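T-cell surface protein tactile (Homo sapiens, PDB 6ARQ) promotes adhesion of natural killer cells to target cells by interacting with PVR, and may serve adhesive interactions of activated T cells late in the immune response. Local coordinates at residues M89-C99 against T110-Q118. The protein carries 1 engineered substitution. Residues are numbered along the deposited sequence; the frame is centred on the assembly and turned at random.
Engineered in segment 89-99: Ser91 (natural residue Cys).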
ATOM      1  N   MET A  89      28.685  36.362  27.590  1.00 44.18           N
ATOM      2  CA  MET A  89      28.484  34.994  27.119  1.00 43.66           C
ATOM      3  C   MET A  89      29.670  34.064  27.372  1.00 49.12           C
ATOM      4  O   MET A  89      30.821  34.502  27.394  1.00 50.08           O
ATOM      5  CB  MET A  89      28.164  34.998  25.618  1.00 44.68           C
ATOM      6  CG  MET A  89      26.872  35.714  25.277  1.00 46.89           C
ATOM      7  SD  MET A  89      26.493  35.712  23.511  1.00 49.98           S
ATOM      8  CE  MET A  89      27.682  36.893  22.916  1.00 47.79           C
ATOM      9  N   SER A  90      29.360  32.764  27.534  1.00 45.74           N
ATOM     10  CA  SER A  90      30.307  31.666  27.726  1.00 47.34           C
ATOM     11  C   SER A  90      30.058  30.581  26.656  1.00 50.47           C
ATOM     12  O   SER A  90      29.174  30.756  25.809  1.00 48.13           O
ATOM     13  CB  SER A  90      30.194  31.095  29.139  1.00 52.23           C
ATOM     14  OG  SER A  90      29.053  30.267  29.302  1.00 59.81           O
ATOM     15  N   SER A  91      30.829  29.472  26.692  1.00 48.60           N
ATOM     16  CA  SER A  91      30.716  28.358  25.742  1.00 48.25           C
ATOM     17  C   SER A  91      29.373  27.607  25.865  1.00 50.03           C
ATOM     18  O   SER A  91      28.929  27.005  24.888  1.00 49.04           O
ATOM     19  CB  SER A  91      31.874  27.381  25.923  1.00 54.87           C
ATOM     20  OG  SER A  91      31.894  26.822  27.226  1.00 66.71           O
ATOM     21  N   SER A  92      28.735  27.650  27.052  1.00 45.79           N
ATOM     22  CA  SER A  92      27.449  26.994  27.321  1.00 44.56           C
ATOM     23  C   SER A  92      26.276  27.695  26.609  1.00 45.05           C
ATOM     24  O   SER A  92      25.253  27.058  26.350  1.00 43.77           O
ATOM     25  CB  SER A  92      27.183  26.935  28.823  1.00 48.99           C
ATOM     26  OG  SER A  92      27.246  28.221  29.419  1.00 56.40           O
ATOM     27  N   VAL A  93      26.433  28.996  26.291  1.00 39.98           N
ATOM     28  CA  VAL A  93      25.431  29.830  25.610  1.00 37.35           C
ATOM     29  C   VAL A  93      25.415  29.510  24.096  1.00 39.33           C
ATOM     30  O   VAL A  93      24.394  29.729  23.444  1.00 37.33           O
ATOM     31  CB  VAL A  93      25.665  31.349  25.873  1.00 40.94           C
ATOM     32  CG1 VAL A  93      24.431  32.175  25.519  1.00 38.96           C
ATOM     33  CG2 VAL A  93      26.069  31.609  27.320  1.00 42.22           C
ATOM     34  N   SER A  94      26.535  28.988  23.549  1.00 36.43           N
ATOM     35  CA  SER A  94      26.676  28.630  22.132  1.00 35.68           C
ATOM     36  C   SER A  94      25.611  27.608  21.706  1.00 38.31           C
ATOM     37  O   SER A  94      25.370  26.631  22.416  1.00 38.87           O
ATOM     38  CB  SER A  94      28.075  28.083  21.854  1.00 40.75           C
ATOM     39  OG  SER A  94      28.257  27.749  20.488  1.00 48.95           O
ATOM     40  N   GLY A  95      24.970  27.878  20.572  1.00 32.99           N
ATOM     41  CA  GLY A  95      23.927  27.025  20.014  1.00 32.20           C
ATOM     42  C   GLY A  95      22.999  27.727  19.045  1.00 33.84           C
ATOM     43  O   GLY A  95      23.182  28.911  18.745  1.00 32.70           O
ATOM     44  N   ARG A  96      21.990  26.988  18.550  1.00 29.56           N
ATOM     45  CA  ARG A  96      20.994  27.496  17.609  1.00 27.97           C
ATOM     46  C   ARG A  96      19.805  28.105  18.348  1.00 29.24           C
ATOM     47  O   ARG A  96      19.204  27.448  19.200  1.00 28.99           O
ATOM     48  CB  ARG A  96      20.521  26.379  16.667  1.00 29.66           C
ATOM     49  CG  ARG A  96      21.380  26.198  15.421  1.00 42.80           C
ATOM     50  CD  ARG A  96      21.204  24.821  14.796  1.00 55.99           C
ATOM     51  NE  ARG A  96      19.833  24.576  14.341  1.00 65.93           N
ATOM     52  CZ  ARG A  96      19.420  24.696  13.083  1.00 81.54           C
ATOM     53  NH1 ARG A  96      20.272  25.055  12.128  1.00 69.35           N
ATOM     54  NH2 ARG A  96      18.156  24.451  12.767  1.00 69.07           N
ATOM     55  N   TYR A  97      19.478  29.365  18.022  1.00 23.84           N
ATOM     56  CA  TYR A  97      18.365  30.123  18.589  1.00 22.14           C
ATOM     57  C   TYR A  97      17.385  30.478  17.482  1.00 26.30           C
ATOM     58  O   TYR A  97      17.764  31.143  16.516  1.00 25.95           O
ATOM     59  CB  TYR A  97      18.867  31.391  19.305  1.00 22.25           C
ATOM     60  CG  TYR A  97      19.658  31.113  20.563  1.00 23.78           C
ATOM     61  CD1 TYR A  97      19.026  30.997  21.796  1.00 25.57           C
ATOM     62  CD2 TYR A  97      21.045  30.992  20.526  1.00 25.14           C
ATOM     63  CE1 TYR A  97      19.751  30.748  22.961  1.00 26.92           C
ATOM     64  CE2 TYR A  97      21.781  30.744  21.683  1.00 26.68           C
ATOM     65  CZ  TYR A  97      21.129  30.625  22.899  1.00 32.97           C
ATOM     66  OH  TYR A  97      21.842  30.379  24.046  1.00 33.78           O
ATOM     67  N   GLU A  98      16.135  30.016  17.605  1.00 23.19           N
ATOM     68  CA  GLU A  98      15.098  30.254  16.605  1.00 22.99           C
ATOM     69  C   GLU A  98      14.033  31.214  17.114  1.00 27.10           C
ATOM     70  O   GLU A  98      13.612  31.117  18.270  1.00 26.64           O
ATOM     71  CB  GLU A  98      14.443  28.921  16.194  1.00 25.07           C
ATOM     72  CG  GLU A  98      13.562  29.012  14.957  1.00 35.36           C
ATOM     73  CD  GLU A  98      12.484  27.954  14.841  1.00 57.86           C
ATOM     74  OE1 GLU A  98      11.288  28.324  14.876  1.00 55.46           O
ATOM     75  OE2 GLU A  98      12.830  26.759  14.693  1.00 54.46           O
ATOM     76  N   CYS A  99      13.587  32.129  16.235  1.00 24.23           N
ATOM     77  CA  CYS A  99      12.495  33.053  16.515  1.00 23.80           C
ATOM     78  C   CYS A  99      11.350  32.743  15.558  1.00 26.89           C
ATOM     79  O   CYS A  99      11.582  32.425  14.387  1.00 27.04           O
ATOM     80  CB  CYS A  99      12.929  34.520  16.450  1.00 24.42           C
ATOM     81  SG  CYS A  99      12.863  35.271  14.800  1.00 29.23           S
ATOM     82  N   THR A 110      10.130  32.668  10.162  1.00 19.47           N
ATOM     83  CA  THR A 110      11.092  31.930  10.980  1.00 19.16           C
ATOM     84  C   THR A 110      12.516  32.377  10.645  1.00 24.30           C
ATOM     85  O   THR A 110      12.863  32.515   9.470  1.00 25.21           O
ATOM     86  CB  THR A 110      10.886  30.408  10.775  1.00 28.85           C
ATOM     87  OG1 THR A 110       9.545  30.065  11.132  1.00 29.69           O
ATOM     88  CG2 THR A 110      11.854  29.552  11.590  1.00 26.82           C
ATOM     89  N   LYS A 111      13.333  32.605  11.685  1.00 20.60           N
ATOM     90  CA  LYS A 111      14.740  32.963  11.543  1.00 20.87           C
ATOM     91  C   LYS A 111      15.555  32.211  12.590  1.00 24.93           C
ATOM     92  O   LYS A 111      15.255  32.287  13.785  1.00 23.57           O
ATOM     93  CB  LYS A 111      14.963  34.479  11.629  1.00 23.21           C
ATOM     94  CG  LYS A 111      16.204  34.934  10.857  1.00 37.93           C
ATOM     95  CD  LYS A 111      16.471  36.428  10.996  1.00 48.00           C
ATOM     96  CE  LYS A 111      15.825  37.264   9.916  1.00 59.34           C
ATOM     97  NZ  LYS A 111      16.099  38.712  10.110  1.00 67.86           N
ATOM     98  N   ILE A 112      16.554  31.445  12.128  1.00 22.97           N
ATOM     99  CA  ILE A 112      17.427  30.641  12.984  1.00 23.03           C
ATOM    100  C   ILE A 112      18.813  31.287  13.028  1.00 27.07           C
ATOM    101  O   ILE A 112      19.424  31.530  11.985  1.00 27.10           O
ATOM    102  CB  ILE A 112      17.492  29.146  12.539  1.00 27.31           C
ATOM    103  CG1 ILE A 112      16.090  28.559  12.257  1.00 27.98           C
ATOM    104  CG2 ILE A 112      18.234  28.289  13.568  1.00 28.24           C
ATOM    105  CD1 ILE A 112      15.774  28.345  10.785  1.00 37.59           C
ATOM    106  N   TYR A 113      19.285  31.579  14.245  1.00 23.42           N
ATOM    107  CA  TYR A 113      20.588  32.171  14.523  1.00 23.67           C
ATOM    108  C   TYR A 113      21.492  31.130  15.162  1.00 27.58           C
ATOM    109  O   TYR A 113      21.201  30.666  16.267  1.00 26.45           O
ATOM    110  CB  TYR A 113      20.446  33.389  15.454  1.00 24.58           C
ATOM    111  CG  TYR A 113      19.877  34.633  14.808  1.00 26.81           C
ATOM    112  CD1 TYR A 113      20.696  35.514  14.109  1.00 29.83           C
ATOM    113  CD2 TYR A 113      18.536  34.973  14.966  1.00 26.91           C
ATOM    114  CE1 TYR A 113      20.186  36.680  13.540  1.00 31.25           C
ATOM    115  CE2 TYR A 113      18.015  36.138  14.404  1.00 28.04           C
ATOM    116  CZ  TYR A 113      18.845  36.989  13.692  1.00 37.94           C
ATOM    117  OH  TYR A 113      18.350  38.142  13.133  1.00 41.18           O
ATOM    118  N   ASN A 114      22.570  30.742  14.468  1.00 25.20           N
ATOM    119  CA  ASN A 114      23.526  29.780  15.006  1.00 25.71           C
ATOM    120  C   ASN A 114      24.660  30.567  15.658  1.00 28.83           C
ATOM    121  O   ASN A 114      25.542  31.080  14.969  1.00 28.83           O
ATOM    122  CB  ASN A 114      24.020  28.806  13.926  1.00 28.39           C
ATOM    123  CG  ASN A 114      24.910  27.691  14.436  1.00 57.87           C
ATOM    124  OD1 ASN A 114      24.767  27.189  15.561  1.00 51.80           O
ATOM    125  ND2 ASN A 114      25.839  27.253  13.599  1.00 53.54           N
ATOM    126  N   LEU A 115      24.573  30.732  16.988  1.00 24.95           N
ATOM    127  CA  LEU A 115      25.544  31.477  17.782  1.00 25.24           C
ATOM    128  C   LEU A 115      26.733  30.588  18.128  1.00 31.04           C
ATOM    129  O   LEU A 115      26.566  29.540  18.756  1.00 31.08           O
ATOM    130  CB  LEU A 115      24.882  32.043  19.054  1.00 24.41           C
ATOM    131  CG  LEU A 115      25.759  32.862  20.011  1.00 29.70           C
ATOM    132  CD1 LEU A 115      26.175  34.198  19.397  1.00 29.92           C
ATOM    133  CD2 LEU A 115      25.044  33.092  21.321  1.00 31.16           C
ATOM    134  N   LEU A 116      27.928  31.015  17.701  1.00 29.09           N
ATOM    135  CA  LEU A 116      29.183  30.304  17.927  1.00 31.00           C
ATOM    136  C   LEU A 116      30.116  31.158  18.781  1.00 35.45           C
ATOM    137  O   LEU A 116      30.420  32.295  18.412  1.00 34.83           O
ATOM    138  CB  LEU A 116      29.846  29.934  16.587  1.00 32.42           C
ATOM    139  CG  LEU A 116      29.062  28.963  15.699  1.00 37.25           C
ATOM    140  CD1 LEU A 116      28.572  29.650  14.437  1.00 36.65           C
ATOM    141  CD2 LEU A 116      29.896  27.750  15.349  1.00 42.38           C
ATOM    142  N   ILE A 117      30.535  30.621  19.940  1.00 33.07           N
ATOM    143  CA  ILE A 117      31.432  31.306  20.875  1.00 33.90           C
ATOM    144  C   ILE A 117      32.850  30.752  20.678  1.00 39.92           C
ATOM    145  O   ILE A 117      33.087  29.560  20.897  1.00 40.63           O
ATOM    146  CB  ILE A 117      30.943  31.201  22.356  1.00 36.84           C
ATOM    147  CG1 ILE A 117      29.466  31.684  22.537  1.00 35.18           C
ATOM    148  CG2 ILE A 117      31.902  31.904  23.333  1.00 38.84           C
ATOM    149  CD1 ILE A 117      29.115  33.198  22.180  1.00 40.55           C
ATOM    150  N   GLN A 118      33.777  31.623  20.241  1.00 37.20           N
ATOM    151  CA  GLN A 118      35.178  31.286  19.981  1.00 67.83           C
ATOM    152  C   GLN A 118      36.092  31.936  21.016  1.00 90.52           C
ATOM    153  O   GLN A 118      36.376  31.338  22.051  1.00 49.87           O
ATOM    154  CB  GLN A 118      35.587  31.721  18.564  1.00 69.45           C
ATOM    155  CG  GLN A 118      34.934  30.911  17.448  1.00 83.30           C
ATOM    156  CD  GLN A 118      35.365  31.375  16.080  1.00102.04           C
ATOM    157  OE1 GLN A 118      35.051  32.488  15.642  1.00 96.29           O
ATOM    158  NE2 GLN A 118      36.072  30.517  15.359  1.00 95.59           N
TER
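The Arg96 chain bends at chi3 (62°), which turns the guanidinium along the sheet toward Ile112; there methyl CG2 sits over the centre of one face, 3.8 Å from Arg96 CZ. On the neighbouring strand Leu115 has CG anti to its backbone N (chi1 -180°), directing the branch inward, where CD2 meets Met89 SD at 3.7 Å, with the Tyr97 ring and Val93 close by. Strands 95-104 and 107-117 form the F-G hairpin of this V-type immunoglobulin domain, and the backbone ladder between them pairs Gly95 with Leu115, Tyr97 with Tyr113 and Cys99 with Lys111. The central pair is nearly straight: Tyr97 N reaches Tyr113 O at 2.8 Å, and the return bond is as short. The bond from Gly95 N to Leu115 O is less straight, 144° at the hydrogen. That carbonyl also takes the hydroxyl of Ser94, OG to O 3.0 Å, so two donors grip one oxygen where the strand gives way to the preceding turn. Tyr97 OH reaches back to that turn and bonds Val93 O at 2.7 Å, in the carbonyl plane and on a lone pair: the tyrosine corner familiar from immunoglobulin domains. Ile117 lays CG1 against Ser90 O and crosses Met89 at about a right angle. On the Arg96 face, Glu98 CG runs alongside Ile112 CG1, 3.7 Å apart. Inside the sandwich, Cys99 is joined to Cys26 of the opposite sheet, and Tyr113 OH bonds Thr25 O. The face with Tyr97, Cys99, Tyr113 and Leu115 is thus largely apolar and tied by the disulfide to the other sheet; the Arg96 face mixes charged groups with Ile112, and the salt bridge from Arg96 to Glu11 probably helps hold the guanidinium flat over the Ile112 methyl.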